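Side-chain contacts in P35 antigen (Borrelia burgdorferi, PDB 4ALY), which is an outer surface lipoprotein of the Lyme disease spirochaete, critical for infection after a tick bite: residues Leu80-Asn85 with Asn208-Leu213; Arg132-Thr137 with Ala180-Ser185; Glu91-Arg96 with Leu139-Gly144; Ile171-Ser176 with Leu221-Asp226. All coordinates share one frame; numbering follows the deposited sequence.

Interaction 1: Leu80-Asn85 with Asn208-Leu213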
loop_
_atom_site.group_PDB
_atom_site.type_symbol
_atom_site.label_atom_id
_atom_site.label_comp_id
_atom_site.label_asym_id
_atom_site.label_seq_id
_atom_site.Cartn_x
_atom_site.Cartn_y
_atom_site.Cartn_z
ATOM N N LEU A 80 12.844 2.066 16.011
ATOM C CA LEU A 80 13.193 0.656 15.885
ATOM C C LEU A 80 12.004 -0.255 16.142
ATOM O O LEU A 80 11.928 -1.303 15.502
ATOM C CB LEU A 80 14.347 0.261 16.809
ATOM C CG LEU A 80 15.747 0.708 16.392
ATOM C CD1 LEU A 80 16.800 0.006 17.247
ATOM C CD2 LEU A 80 15.963 0.503 14.897
ATOM N N ASP A 81 11.115 0.126 17.072
ATOM C CA ASP A 81 9.890 -0.611 17.268
ATOM C C ASP A 81 8.992 -0.529 15.991
ATOM O O ASP A 81 8.656 -1.574 15.438
ATOM C CB ASP A 81 9.112 -0.163 18.522
ATOM C CG ASP A 81 9.895 -0.365 19.828
ATOM O OD1 ASP A 81 10.971 -1.054 19.832
ATOM O OD2 ASP A 81 9.444 0.218 20.851
ATOM N N ARG A 82 8.639 0.693 15.541
ATOM C CA ARG A 82 7.925 0.916 14.300
ATOM C C ARG A 82 8.493 0.123 13.087
ATOM O O ARG A 82 7.723 -0.584 12.424
ATOM C CB ARG A 82 7.709 2.411 14.018
ATOM C CG ARG A 82 6.495 2.984 14.761
ATOM C CD ARG A 82 6.313 4.515 14.660
ATOM N NE ARG A 82 5.307 4.895 13.644
ATOM C CZ ARG A 82 4.178 5.572 13.885
ATOM N NH1 ARG A 82 3.911 5.980 15.119
ATOM N NH2 ARG A 82 3.331 5.854 12.891
ATOM N N SER A 83 9.810 0.157 12.865
ATOM C CA SER A 83 10.491 -0.661 11.802
ATOM C C SER A 83 10.447 -2.185 12.027
ATOM O O SER A 83 10.340 -2.983 11.079
ATOM C CB SER A 83 11.979 -0.288 11.636
ATOM O OG SER A 83 12.149 1.057 11.270
ATOM N N GLU A 84 10.563 -2.589 13.285
ATOM C CA GLU A 84 10.508 -3.994 13.630
ATOM C C GLU A 84 9.096 -4.452 13.369
ATOM O O GLU A 84 8.932 -5.415 12.656
ATOM C CB GLU A 84 10.885 -4.244 15.099
ATOM C CG GLU A 84 11.400 -5.636 15.350
ATOM C CD GLU A 84 12.711 -5.907 14.629
ATOM O OE1 GLU A 84 13.673 -5.134 14.858
ATOM O OE2 GLU A 84 12.779 -6.899 13.853
ATOM N N ASN A 85 8.099 -3.750 13.919
ATOM C CA ASN A 85 6.684 -4.105 13.747
ATOM C C ASN A 85 6.232 -4.306 12.256
ATOM O O ASN A 85 5.528 -5.290 11.936
ATOM C CB ASN A 85 5.792 -3.151 14.513
ATOM C CG ASN A 85 4.337 -3.570 14.522
ATOM O OD1 ASN A 85 3.990 -4.709 14.881
ATOM N ND2 ASN A 85 3.454 -2.640 14.152
ATOM N N ASN A 208 9.111 11.151 11.874
ATOM C CA ASN A 208 7.986 11.816 11.227
ATOM C C ASN A 208 7.614 11.158 9.881
ATOM O O ASN A 208 6.440 11.075 9.539
ATOM C CB ASN A 208 8.252 13.317 11.086
ATOM C CG ASN A 208 8.180 14.047 12.438
ATOM O OD1 ASN A 208 7.310 13.756 13.271
ATOM N ND2 ASN A 208 9.094 14.978 12.665
ATOM N N ASP A 209 8.605 10.689 9.126
ATOM C CA ASP A 209 8.316 9.962 7.913
ATOM C C ASP A 209 7.325 8.793 8.181
ATOM O O ASP A 209 6.312 8.666 7.490
ATOM C CB ASP A 209 9.618 9.536 7.260
ATOM C CG ASP A 209 10.331 10.729 6.548
ATOM O OD1 ASP A 209 9.783 11.860 6.595
ATOM O OD2 ASP A 209 11.409 10.537 5.902
ATOM N N PHE A 210 7.557 8.011 9.234
ATOM C CA PHE A 210 6.620 6.946 9.630
ATOM C C PHE A 210 5.218 7.434 9.828
ATOM O O PHE A 210 4.270 6.765 9.439
ATOM C CB PHE A 210 7.077 6.147 10.868
ATOM C CG PHE A 210 8.046 5.073 10.525
ATOM C CD1 PHE A 210 7.760 4.193 9.439
ATOM C CD2 PHE A 210 9.265 4.961 11.188
ATOM C CE1 PHE A 210 8.660 3.193 9.052
ATOM C CE2 PHE A 210 10.180 3.983 10.799
ATOM C CZ PHE A 210 9.886 3.094 9.742
ATOM N N GLU A 211 5.092 8.608 10.413
ATOM C CA GLU A 211 3.792 9.204 10.645
ATOM C C GLU A 211 3.022 9.563 9.413
ATOM O O GLU A 211 1.795 9.432 9.391
ATOM C CB GLU A 211 3.961 10.451 11.489
ATOM C CG GLU A 211 3.317 10.287 12.849
ATOM C CD GLU A 211 4.064 11.002 13.959
ATOM O OE1 GLU A 211 4.898 11.908 13.697
ATOM O OE2 GLU A 211 3.806 10.635 15.118
ATOM N N LYS A 212 3.710 10.071 8.398
ATOM C CA LYS A 212 3.035 10.399 7.155
ATOM C C LYS A 212 2.661 9.126 6.406
ATOM O O LYS A 212 1.555 8.999 5.887
ATOM C CB LYS A 212 3.862 11.366 6.306
ATOM C CG LYS A 212 3.676 12.796 6.791
ATOM C CD LYS A 212 4.895 13.632 6.477
ATOM C CE LYS A 212 5.316 14.484 7.657
ATOM N NZ LYS A 212 6.705 14.826 7.303
ATOM N N LEU A 213 3.578 8.177 6.406
ATOM C CA LEU A 213 3.289 6.867 5.887
ATOM C C LEU A 213 2.032 6.242 6.477
ATOM O O LEU A 213 1.186 5.785 5.695
ATOM C CB LEU A 213 4.488 5.966 6.089
ATOM C CG LEU A 213 5.270 5.511 4.858
ATOM C CD1 LEU A 213 5.072 6.296 3.575
ATOM C CD2 LEU A 213 6.731 5.265 5.238
#

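Interaction 2: Arg132-Thr137 with Ala180-Ser185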
loop_
_atom_site.group_PDB
_atom_site.type_symbol
_atom_site.label_atom_id
_atom_site.label_comp_id
_atom_site.label_asym_id
_atom_site.label_seq_id
_atom_site.Cartn_x
_atom_site.Cartn_y
_atom_site.Cartn_z
ATOM N N ARG A 132 1.334 -9.120 -4.641
ATOM C CA ARG A 132 0.029 -9.415 -4.161
ATOM C C ARG A 132 -0.076 -9.347 -2.588
ATOM O O ARG A 132 -0.964 -8.672 -2.041
ATOM C CB ARG A 132 -0.364 -10.745 -4.693
ATOM C CG ARG A 132 -1.320 -10.705 -5.825
ATOM C CD ARG A 132 -1.855 -12.133 -5.996
ATOM N NE ARG A 132 -1.047 -12.467 -7.112
ATOM C CZ ARG A 132 -0.302 -13.540 -7.301
ATOM N NH1 ARG A 132 -0.297 -14.577 -6.464
ATOM N NH2 ARG A 132 0.346 -13.550 -8.453
ATOM N N ARG A 133 0.814 -10.041 -1.889
ATOM C CA ARG A 133 0.913 -10.056 -0.419
ATOM C C ARG A 133 0.978 -8.616 0.167
ATOM O O ARG A 133 0.169 -8.234 1.098
ATOM C CB ARG A 133 2.107 -10.941 0.049
ATOM C CG ARG A 133 2.024 -11.389 1.545
ATOM C CD ARG A 133 2.414 -10.244 2.504
ATOM N NE ARG A 133 3.700 -9.676 2.139
ATOM C CZ ARG A 133 4.083 -8.470 2.514
ATOM N NH1 ARG A 133 3.237 -7.746 3.205
ATOM N NH2 ARG A 133 5.267 -7.970 2.185
ATOM N N MET A 134 1.841 -7.776 -0.420
ATOM C CA MET A 134 1.994 -6.355 0.033
ATOM C C MET A 134 0.658 -5.654 -0.184
ATOM O O MET A 134 0.198 -4.914 0.641
ATOM C CB MET A 134 3.114 -5.663 -0.727
ATOM C CG MET A 134 4.395 -5.437 0.064
ATOM S SD MET A 134 5.795 -5.329 -1.050
ATOM C CE MET A 134 7.200 -5.707 0.014
ATOM N N LEU A 135 -0.018 -5.934 -1.280
ATOM C CA LEU A 135 -1.304 -5.332 -1.450
ATOM C C LEU A 135 -2.282 -5.757 -0.295
ATOM O O LEU A 135 -3.055 -4.927 0.205
ATOM C CB LEU A 135 -1.864 -5.755 -2.790
ATOM C CG LEU A 135 -3.273 -5.280 -3.100
ATOM C CD1 LEU A 135 -3.369 -3.733 -3.096
ATOM C CD2 LEU A 135 -3.637 -5.894 -4.478
ATOM N N TYR A 136 -2.254 -7.041 0.106
ATOM C CA TYR A 136 -3.205 -7.540 1.113
ATOM C C TYR A 136 -2.867 -6.917 2.474
ATOM O O TYR A 136 -3.755 -6.495 3.210
ATOM C CB TYR A 136 -3.145 -9.078 1.218
ATOM C CG TYR A 136 -3.411 -9.879 -0.045
ATOM C CD1 TYR A 136 -4.316 -9.440 -1.020
ATOM C CD2 TYR A 136 -2.753 -11.084 -0.271
ATOM C CE1 TYR A 136 -4.588 -10.192 -2.156
ATOM C CE2 TYR A 136 -2.969 -11.822 -1.423
ATOM C CZ TYR A 136 -3.928 -11.377 -2.358
ATOM O OH TYR A 136 -4.189 -12.126 -3.510
ATOM N N THR A 137 -1.578 -6.866 2.794
ATOM C CA THR A 137 -1.083 -6.200 3.959
ATOM C C THR A 137 -1.497 -4.720 3.986
ATOM O O THR A 137 -1.747 -4.186 5.084
ATOM C CB THR A 137 0.441 -6.341 4.012
ATOM O OG1 THR A 137 0.749 -7.734 4.057
ATOM C CG2 THR A 137 1.038 -5.714 5.223
ATOM N N ALA A 180 6.389 1.116 0.298
ATOM C CA ALA A 180 7.207 2.188 0.885
ATOM C C ALA A 180 7.475 1.895 2.369
ATOM O O ALA A 180 8.625 2.026 2.811
ATOM C CB ALA A 180 6.562 3.553 0.725
ATOM N N MET A 181 6.450 1.500 3.136
ATOM C CA MET A 181 6.679 1.228 4.562
ATOM C C MET A 181 7.739 0.146 4.806
ATOM O O MET A 181 8.499 0.204 5.792
ATOM C CB MET A 181 5.385 0.855 5.282
ATOM C CG MET A 181 4.331 1.957 5.290
ATOM S SD MET A 181 2.693 1.337 5.730
ATOM C CE MET A 181 2.816 1.292 7.509
ATOM N N GLU A 182 7.816 -0.827 3.897
ATOM C CA GLU A 182 8.667 -1.978 4.141
ATOM C C GLU A 182 10.088 -1.762 3.603
ATOM O O GLU A 182 11.039 -2.347 4.119
ATOM C CB GLU A 182 8.038 -3.273 3.581
ATOM C CG GLU A 182 6.640 -3.465 4.116
ATOM C CD GLU A 182 6.000 -4.799 3.791
ATOM O OE1 GLU A 182 6.537 -5.535 2.930
ATOM O OE2 GLU A 182 4.931 -5.079 4.404
ATOM N N GLU A 183 10.247 -0.947 2.573
ATOM C CA GLU A 183 11.579 -0.666 2.063
ATOM C C GLU A 183 12.292 0.184 3.117
ATOM O O GLU A 183 13.474 -0.073 3.484
ATOM C CB GLU A 183 11.496 0.178 0.814
ATOM C CG GLU A 183 11.230 -0.555 -0.473
ATOM C CD GLU A 183 11.265 0.408 -1.642
ATOM O OE1 GLU A 183 12.277 1.137 -1.797
ATOM O OE2 GLU A 183 10.293 0.475 -2.384
ATOM N N ILE A 184 11.563 1.189 3.592
ATOM C CA ILE A 184 12.047 2.103 4.611
ATOM C C ILE A 184 12.348 1.355 5.926
ATOM O O ILE A 184 13.352 1.636 6.512
ATOM C CB ILE A 184 11.100 3.320 4.792
ATOM C CG1 ILE A 184 11.381 4.363 3.721
ATOM C CG2 ILE A 184 11.147 3.921 6.208
ATOM C CD1 ILE A 184 10.170 5.211 3.432
ATOM N N SER A 185 11.527 0.396 6.365
ATOM C CA SER A 185 11.859 -0.329 7.579
ATOM C C SER A 185 13.094 -1.213 7.403
ATOM O O SER A 185 13.867 -1.370 8.339
ATOM C CB SER A 185 10.684 -1.146 8.095
ATOM O OG SER A 185 9.570 -0.336 8.334
#

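Interaction 3: Glu91-Arg96 with Leu139-Gly144. With SO4 (sulfate ion), chain D.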
loop_
_atom_site.group_PDB
_atom_site.type_symbol
_atom_site.label_atom_id
_atom_site.label_comp_id
_atom_site.label_asym_id
_atom_site.label_seq_id
_atom_site.Cartn_x
_atom_site.Cartn_y
_atom_site.Cartn_z
ATOM N N GLU A 91 6.164 -10.724 7.549
ATOM C CA GLU A 91 6.538 -12.147 7.462
ATOM C C GLU A 91 5.379 -13.048 7.902
ATOM O O GLU A 91 5.159 -14.104 7.322
ATOM C CB GLU A 91 7.805 -12.462 8.275
ATOM C CG GLU A 91 9.130 -12.055 7.623
ATOM C CD GLU A 91 10.219 -11.659 8.631
ATOM O OE1 GLU A 91 10.033 -11.721 9.876
ATOM O OE2 GLU A 91 11.296 -11.272 8.159
ATOM N N MET A 92 4.639 -12.604 8.909
ATOM C CA MET A 92 3.454 -13.299 9.386
ATOM C C MET A 92 2.449 -13.346 8.193
ATOM O O MET A 92 2.007 -14.442 7.787
ATOM C CB MET A 92 2.863 -12.528 10.595
ATOM C CG MET A 92 2.170 -13.298 11.719
ATOM S SD MET A 92 1.950 -12.191 13.184
ATOM C CE MET A 92 3.624 -12.049 13.831
ATOM N N ASP A 93 2.119 -12.169 7.632
ATOM C CA ASP A 93 1.249 -12.057 6.492
ATOM C C ASP A 93 1.707 -12.929 5.335
ATOM O O ASP A 93 0.929 -13.614 4.683
ATOM C CB ASP A 93 1.133 -10.621 6.034
ATOM C CG ASP A 93 0.255 -9.829 6.940
ATOM O OD1 ASP A 93 -0.333 -10.485 7.839
ATOM O OD2 ASP A 93 0.142 -8.584 6.754
ATOM N N SER A 94 2.995 -12.924 5.123
ATOM C CA SER A 94 3.542 -13.686 4.062
ATOM C C SER A 94 3.323 -15.169 4.275
ATOM O O SER A 94 3.287 -15.946 3.309
ATOM C CB SER A 94 5.014 -13.392 3.988
ATOM O OG SER A 94 5.586 -14.325 3.194
ATOM N N SER A 95 3.172 -15.612 5.509
ATOM C CA SER A 95 2.970 -17.029 5.639
ATOM C C SER A 95 1.473 -17.405 5.610
ATOM O O SER A 95 1.131 -18.580 5.587
ATOM C CB SER A 95 3.703 -17.549 6.868
ATOM O OG SER A 95 2.900 -17.252 7.977
ATOM N N ARG A 96 0.583 -16.406 5.522
ATOM C CA ARG A 96 -0.845 -16.640 5.314
ATOM C C ARG A 96 -1.247 -17.228 3.978
ATOM O O ARG A 96 -2.280 -17.910 3.902
ATOM C CB ARG A 96 -1.665 -15.388 5.638
ATOM C CG ARG A 96 -1.554 -14.954 7.108
ATOM C CD ARG A 96 -2.207 -13.596 7.309
ATOM N NE ARG A 96 -1.959 -12.989 8.626
ATOM C CZ ARG A 96 -2.492 -13.383 9.794
ATOM N NH1 ARG A 96 -3.320 -14.420 9.884
ATOM N NH2 ARG A 96 -2.191 -12.734 10.894
ATOM N N LEU A 139 -4.105 -3.499 3.301
ATOM C CA LEU A 139 -5.477 -3.437 3.808
ATOM C C LEU A 139 -5.466 -4.232 5.149
ATOM O O LEU A 139 -6.467 -4.895 5.506
ATOM C CB LEU A 139 -6.449 -4.057 2.742
ATOM C CG LEU A 139 -6.775 -3.224 1.491
ATOM C CD1 LEU A 139 -7.280 -3.957 0.201
ATOM C CD2 LEU A 139 -7.708 -2.101 1.916
ATOM N N ASN A 140 -4.301 -4.240 5.821
ATOM C CA ASN A 140 -4.178 -4.941 7.125
ATOM C C ASN A 140 -4.487 -6.443 7.112
ATOM O O ASN A 140 -4.795 -7.030 8.121
ATOM C CB ASN A 140 -5.040 -4.229 8.207
ATOM C CG ASN A 140 -4.498 -2.846 8.579
ATOM O OD1 ASN A 140 -3.362 -2.511 8.308
ATOM N ND2 ASN A 140 -5.313 -2.056 9.184
ATOM N N PHE A 141 -4.447 -7.045 5.940
ATOM C CA PHE A 141 -4.714 -8.485 5.763
ATOM C C PHE A 141 -6.064 -8.851 6.362
ATOM O O PHE A 141 -6.290 -9.915 6.916
ATOM C CB PHE A 141 -3.572 -9.418 6.261
ATOM C CG PHE A 141 -3.262 -10.519 5.281
ATOM C CD1 PHE A 141 -4.071 -11.633 5.206
ATOM C CD2 PHE A 141 -2.182 -10.387 4.351
ATOM C CE1 PHE A 141 -3.813 -12.619 4.272
ATOM C CE2 PHE A 141 -1.948 -11.359 3.416
ATOM C CZ PHE A 141 -2.741 -12.487 3.389
ATOM N N ASN A 142 -7.003 -7.950 6.189
ATOM C CA ASN A 142 -8.317 -8.244 6.597
ATOM C C ASN A 142 -8.978 -8.899 5.458
ATOM O O ASN A 142 -9.529 -8.211 4.575
ATOM C CB ASN A 142 -9.047 -6.970 6.863
ATOM C CG ASN A 142 -10.444 -7.225 7.290
ATOM O OD1 ASN A 142 -11.155 -8.092 6.744
ATOM N ND2 ASN A 142 -10.856 -6.488 8.258
ATOM N N GLU A 143 -8.981 -10.225 5.484
ATOM C CA GLU A 143 -9.423 -10.970 4.312
ATOM C C GLU A 143 -10.860 -10.637 3.916
ATOM O O GLU A 143 -11.235 -10.833 2.762
ATOM C CB GLU A 143 -9.202 -12.452 4.537
ATOM C CG GLU A 143 -7.739 -12.769 4.882
ATOM C CD GLU A 143 -7.506 -14.224 5.237
ATOM O OE1 GLU A 143 -8.428 -15.055 5.120
ATOM O OE2 GLU A 143 -6.393 -14.558 5.664
ATOM N N GLY A 144 -11.668 -10.152 4.875
ATOM C CA GLY A 144 -13.071 -9.891 4.567
ATOM C C GLY A 144 -13.262 -8.639 3.704
ATOM O O GLY A 144 -14.038 -8.617 2.754
HETATM S S SO4 D . -8.319 -4.136 10.780
HETATM O O1 SO4 D . -8.220 -5.579 10.447
HETATM O O2 SO4 D . -8.894 -3.352 9.640
HETATM O O3 SO4 D . -6.970 -3.637 11.133
HETATM O O4 SO4 D . -9.174 -3.999 11.981
#

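Interaction 4: Ile171-Ser176 with Leu221-Asp226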
loop_
_atom_site.group_PDB
_atom_site.type_symbol
_atom_site.label_atom_id
_atom_site.label_comp_id
_atom_site.label_asym_id
_atom_site.label_seq_id
_atom_site.Cartn_x
_atom_site.Cartn_y
_atom_site.Cartn_z
ATOM N N ILE A 171 -2.492 -0.659 -7.262
ATOM C CA ILE A 171 -1.061 -0.758 -7.363
ATOM C C ILE A 171 -0.340 0.541 -7.015
ATOM O O ILE A 171 0.593 0.545 -6.222
ATOM C CB ILE A 171 -0.704 -1.275 -8.763
ATOM C CG1 ILE A 171 -1.290 -2.707 -8.841
ATOM C CG2 ILE A 171 0.818 -1.146 -9.005
ATOM C CD1 ILE A 171 -0.957 -3.456 -10.104
ATOM N N ASN A 172 -0.793 1.637 -7.583
ATOM C CA ASN A 172 -0.073 2.888 -7.449
ATOM C C ASN A 172 -0.465 3.552 -6.165
ATOM O O ASN A 172 0.348 4.322 -5.640
ATOM C CB ASN A 172 -0.384 3.801 -8.617
ATOM C CG ASN A 172 0.085 3.223 -9.953
ATOM O OD1 ASN A 172 0.943 3.796 -10.550
ATOM N ND2 ASN A 172 -0.445 2.082 -10.386
ATOM N N ARG A 173 -1.679 3.233 -5.654
ATOM C CA ARG A 173 -2.054 3.655 -4.327
ATOM C C ARG A 173 -1.758 2.585 -3.226
ATOM O O ARG A 173 -0.798 2.750 -2.482
ATOM C CB ARG A 173 -3.456 4.363 -4.212
ATOM C CG ARG A 173 -3.857 4.549 -2.761
ATOM C CD ARG A 173 -4.467 5.846 -2.199
ATOM N NE ARG A 173 -5.865 5.990 -2.516
ATOM C CZ ARG A 173 -6.790 6.520 -1.715
ATOM N NH1 ARG A 173 -6.515 6.949 -0.489
ATOM N NH2 ARG A 173 -8.033 6.609 -2.170
ATOM N N GLY A 174 -2.543 1.511 -3.114
ATOM C CA GLY A 174 -2.441 0.621 -1.943
ATOM C C GLY A 174 -1.139 -0.141 -1.894
ATOM O O GLY A 174 -0.401 -0.081 -0.859
ATOM N N PHE A 175 -0.798 -0.805 -3.009
ATOM C CA PHE A 175 0.501 -1.485 -3.065
ATOM C C PHE A 175 1.623 -0.473 -2.753
ATOM O O PHE A 175 2.505 -0.763 -1.914
ATOM C CB PHE A 175 0.722 -2.211 -4.376
ATOM C CG PHE A 175 2.147 -2.595 -4.614
ATOM C CD1 PHE A 175 2.654 -3.802 -4.119
ATOM C CD2 PHE A 175 2.985 -1.763 -5.332
ATOM C CE1 PHE A 175 3.971 -4.143 -4.350
ATOM C CE2 PHE A 175 4.322 -2.077 -5.547
ATOM C CZ PHE A 175 4.821 -3.271 -5.055
ATOM N N SER A 176 1.588 0.729 -3.343
ATOM C CA SER A 176 2.835 1.557 -3.312
ATOM C C SER A 176 3.165 2.022 -1.903
ATOM O O SER A 176 4.311 2.124 -1.546
ATOM C CB SER A 176 2.694 2.754 -4.253
ATOM O OG SER A 176 2.716 2.298 -5.571
ATOM N N LEU A 221 -7.168 3.033 3.858
ATOM C CA LEU A 221 -8.062 2.121 4.587
ATOM C C LEU A 221 -9.427 2.735 4.692
ATOM O O LEU A 221 -10.440 2.037 4.525
ATOM C CB LEU A 221 -7.523 1.769 5.989
ATOM C CG LEU A 221 -6.243 0.885 6.104
ATOM C CD1 LEU A 221 -5.575 1.001 7.480
ATOM C CD2 LEU A 221 -6.614 -0.556 5.796
ATOM N N LYS A 222 -9.463 4.033 4.984
ATOM C CA LYS A 222 -10.742 4.772 5.053
ATOM C C LYS A 222 -11.523 4.871 3.696
ATOM O O LYS A 222 -12.777 4.691 3.627
ATOM C CB LYS A 222 -10.502 6.144 5.702
ATOM C CG LYS A 222 -11.758 7.012 5.845
ATOM C CD LYS A 222 -11.834 8.112 4.779
ATOM C CE LYS A 222 -11.991 9.500 5.433
ATOM N NZ LYS A 222 -13.404 9.861 5.767
ATOM N N ASP A 223 -10.813 5.174 2.618
ATOM C CA ASP A 223 -11.542 5.292 1.330
ATOM C C ASP A 223 -12.091 3.931 0.900
ATOM O O ASP A 223 -13.104 3.872 0.225
ATOM C CB ASP A 223 -10.702 5.925 0.195
ATOM C CG ASP A 223 -10.364 7.409 0.434
ATOM O OD1 ASP A 223 -11.104 8.091 1.157
ATOM O OD2 ASP A 223 -9.335 7.884 -0.096
ATOM N N THR A 224 -11.472 2.857 1.388
ATOM C CA THR A 224 -11.785 1.485 0.975
ATOM C C THR A 224 -13.041 1.088 1.638
ATOM O O THR A 224 -13.924 0.530 1.000
ATOM C CB THR A 224 -10.768 0.434 1.469
ATOM O OG1 THR A 224 -9.489 0.757 1.019
ATOM C CG2 THR A 224 -11.049 -0.818 0.830
ATOM N N ASP A 225 -13.094 1.316 2.940
ATOM C CA ASP A 225 -14.280 1.036 3.741
ATOM C C ASP A 225 -15.443 1.884 3.235
ATOM O O ASP A 225 -16.538 1.380 3.159
ATOM C CB ASP A 225 -14.027 1.393 5.208
ATOM C CG ASP A 225 -12.986 0.479 5.876
ATOM O OD1 ASP A 225 -12.923 -0.749 5.574
ATOM O OD2 ASP A 225 -12.268 0.973 6.765
ATOM N N ASP A 226 -15.217 3.150 2.883
ATOM C CA ASP A 226 -16.361 3.997 2.495
ATOM C C ASP A 226 -16.939 3.523 1.182
ATOM O O ASP A 226 -18.179 3.568 0.968
ATOM C CB ASP A 226 -16.018 5.502 2.413
ATOM C CG ASP A 226 -15.618 6.102 3.766
ATOM O OD1 ASP A 226 -16.060 5.643 4.834
ATOM O OD2 ASP A 226 -14.851 7.057 3.783
#

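Interaction 1: Leu80-Asn85 with Asn208-Leu213
Van der Waals overlap carries most of this contact, and Arg82 and Phe210 supply it in equal measure. Their CA atoms are the nearest pair across the segments, and both side chains set out toward the opposite helix and slide past each other in opposite directions. Arg82 CB lies over one face of the Phe210 ring, toward its rim, at 4.1 Å from Phe210 CD2. Further out, Arg82 NE approaches Phe210 CB at 3.5 Å, with the guanidinium and ring planes 30° apart. The bend at chi3 (99°) carries the guanidinium on past the ring, Arg82 NH2 ending 3.7 Å from Phe210 O and 4.1 Å from Glu211 CA.

The polar part is slight. Ser83 OG meets the Phe210 ring at its edge, 3.4 Å from CZ, while its hydrogen bond goes to Ile79 O one turn back in its own helix. Charge acts only at longer range: Arg82 NH1 and Glu211 OE2 are 4.7 Å apart, which may add a mild attraction.

Ser185 and Ile188 of helix 163-189 also touch Phe210. With segment axes 11.2 Å apart and inclined at 43°, the arrangement is that of an aromatic residue packed between neighbouring helices of an all-helical bundle.

Interaction 2: Arg132-Thr137 with Ala180-Ser185
Glu182 OE1 accepts the shortest polar bond between the two helices, from Arg133 NH2 at 2.8 Å with an N-H...O angle of 162°. OE1 accepts on its syn lone pair, and lies practically in the guanidinium plane. Beside it, Arg133 NH1 reaches Glu182 OE2 at 3.4 Å, a weak bond that completes a two-pronged salt bridge. The two flat groups are nearly coplanar, 12° apart.

Arg133 reaches this position by folding: its chain bends at chi2 and again at chi3, whereas Glu182 comes straight to meet it, extended beyond CG. Thr137, one turn later on the arginine's own helix, holds the guanidinium from another edge, its OG1 accepting from Arg133 NH1 at 2.6 Å. Asp93 in turn bonds to Thr137 OG1, and Gln178 NE2 donates to Glu182 OE2.

Apolar groups also lie against the acid. Met134 slides past it, with CG 3.6 Å from Glu182 OE1, and Thr137 CG2 stands 4.0 Å from Glu182 OE2. The segments cross at 104° with their axes 11.7 Å apart, a span bridged by the long side chains. A carboxylate buried in this way is probably kept ionised by the arginine, making the contact a charge-paired link between helices 129-137 and 163-189.

Interaction 3: Glu91-Arg96 with Leu139-Gly144
Arg96 lays its aliphatic part over one face of the Phe141 ring: CD is 3.7 Å from the ring centroid and 25° off the normal, a CH-pi contact displaced toward the CD1 rim. Phe141 belongs to a Schellman motif that ends helix 129-137: Asn140, with positive phi, is the C-prime residue, Phe141 N bonds back to Tyr136 O and Asn140 N to Thr137 O. The ring thus projects from the turn between helices 129-137 and 143-157 toward the end region of helix 70-95.

Asp93 lies against the ring as well. Its CG comes to 3.6 Å from Phe141 CD2, and its CB also packs on CD2. The acid is engaged at both oxygens: OD2 bonds to Thr137 OG1, and OD1 accepts from Arg96 NE at 3.1 Å (155°). This salt bridge meets OD1 on the anti side, 22° out of the carboxylate plane, yet lies close to the guanidinium plane. Because Arg96 is extended from CG to NE, CD can rest on the ring while NE is held by Asp93. Phe103 packs on Phe141 too.

Asn142 is the N-cap just before helix 143-157; its OD1 accepts from Lys145 N and, weakly, from Gly144 N. A sulfate, probably from the crystallisation liquor, sits by the same turn, with Asn140 ND2 giving a weak bond of 3.0 Å to its O3.

Interaction 4: Ile171-Ser176 with Leu221-Asp226
Arg173 and Asp223 account for practically all of the surface buried here, about 40 Å² each. They form an interhelical salt bridge in the helical bundle, tying helix 163-189 to helix 200-233, its successor along the chain. The grip is end-on and falls on a single oxygen: Asp223 OD2 accepts from Arg173 NH2 at 2.8 Å (153°) and from Arg173 NH1 at 3.0 Å (139°). Both bonds lie within a few degrees of the guanidinium plane, so the oxygen sits squarely at the edge between the two terminal nitrogens.

On the acid's side, the two bonds differ. OD2 offers NH2 its anti lone pair, pointing away from OD1, whereas NH1 meets the anti side from well out of the carboxylate plane. The side chains cross at about a right angle and their flat groups are inclined by 65°, unlike a side-by-side pairing in which each oxygen takes one nitrogen.

Torsions explain the reach of the arginine, which belongs to a wider pi-type turn at 171-175. CG is anti to the backbone N, and bends at chi2 and chi3 swing the guanidinium across to helix 200-233. Phe257 and Ile260 of helix 254-275 touch the Arg173 side chain, and Arg173 NH2, besides its bond to Asp223 OD2, has a second acceptor in Asn252 OD1.

How the interactions relate
Three long helices connect the contacts: interactions 1 and 3 share helix 70-95, interactions 2 and 4 share helix 163-189, and interactions 1 and 4 share helix 200-233. The centre of interaction 2 lies about 6 Å from the centre of the chain, and this contact touches each of the others: Phe210 CE1 is 3.7 Å from Ser185 OG, Arg133 CG 3.7 Å from Ser94 CA, and Met134 CB 3.9 Å from Phe175 CD1. Interactions 3 and 4 also touch, Leu139 CD2 being 3.5 Å from Thr224 OG1. Interaction 1 stays about 7 Å from interactions 3 and 4 at the nearest atoms. The sulfate lies beside interaction 3.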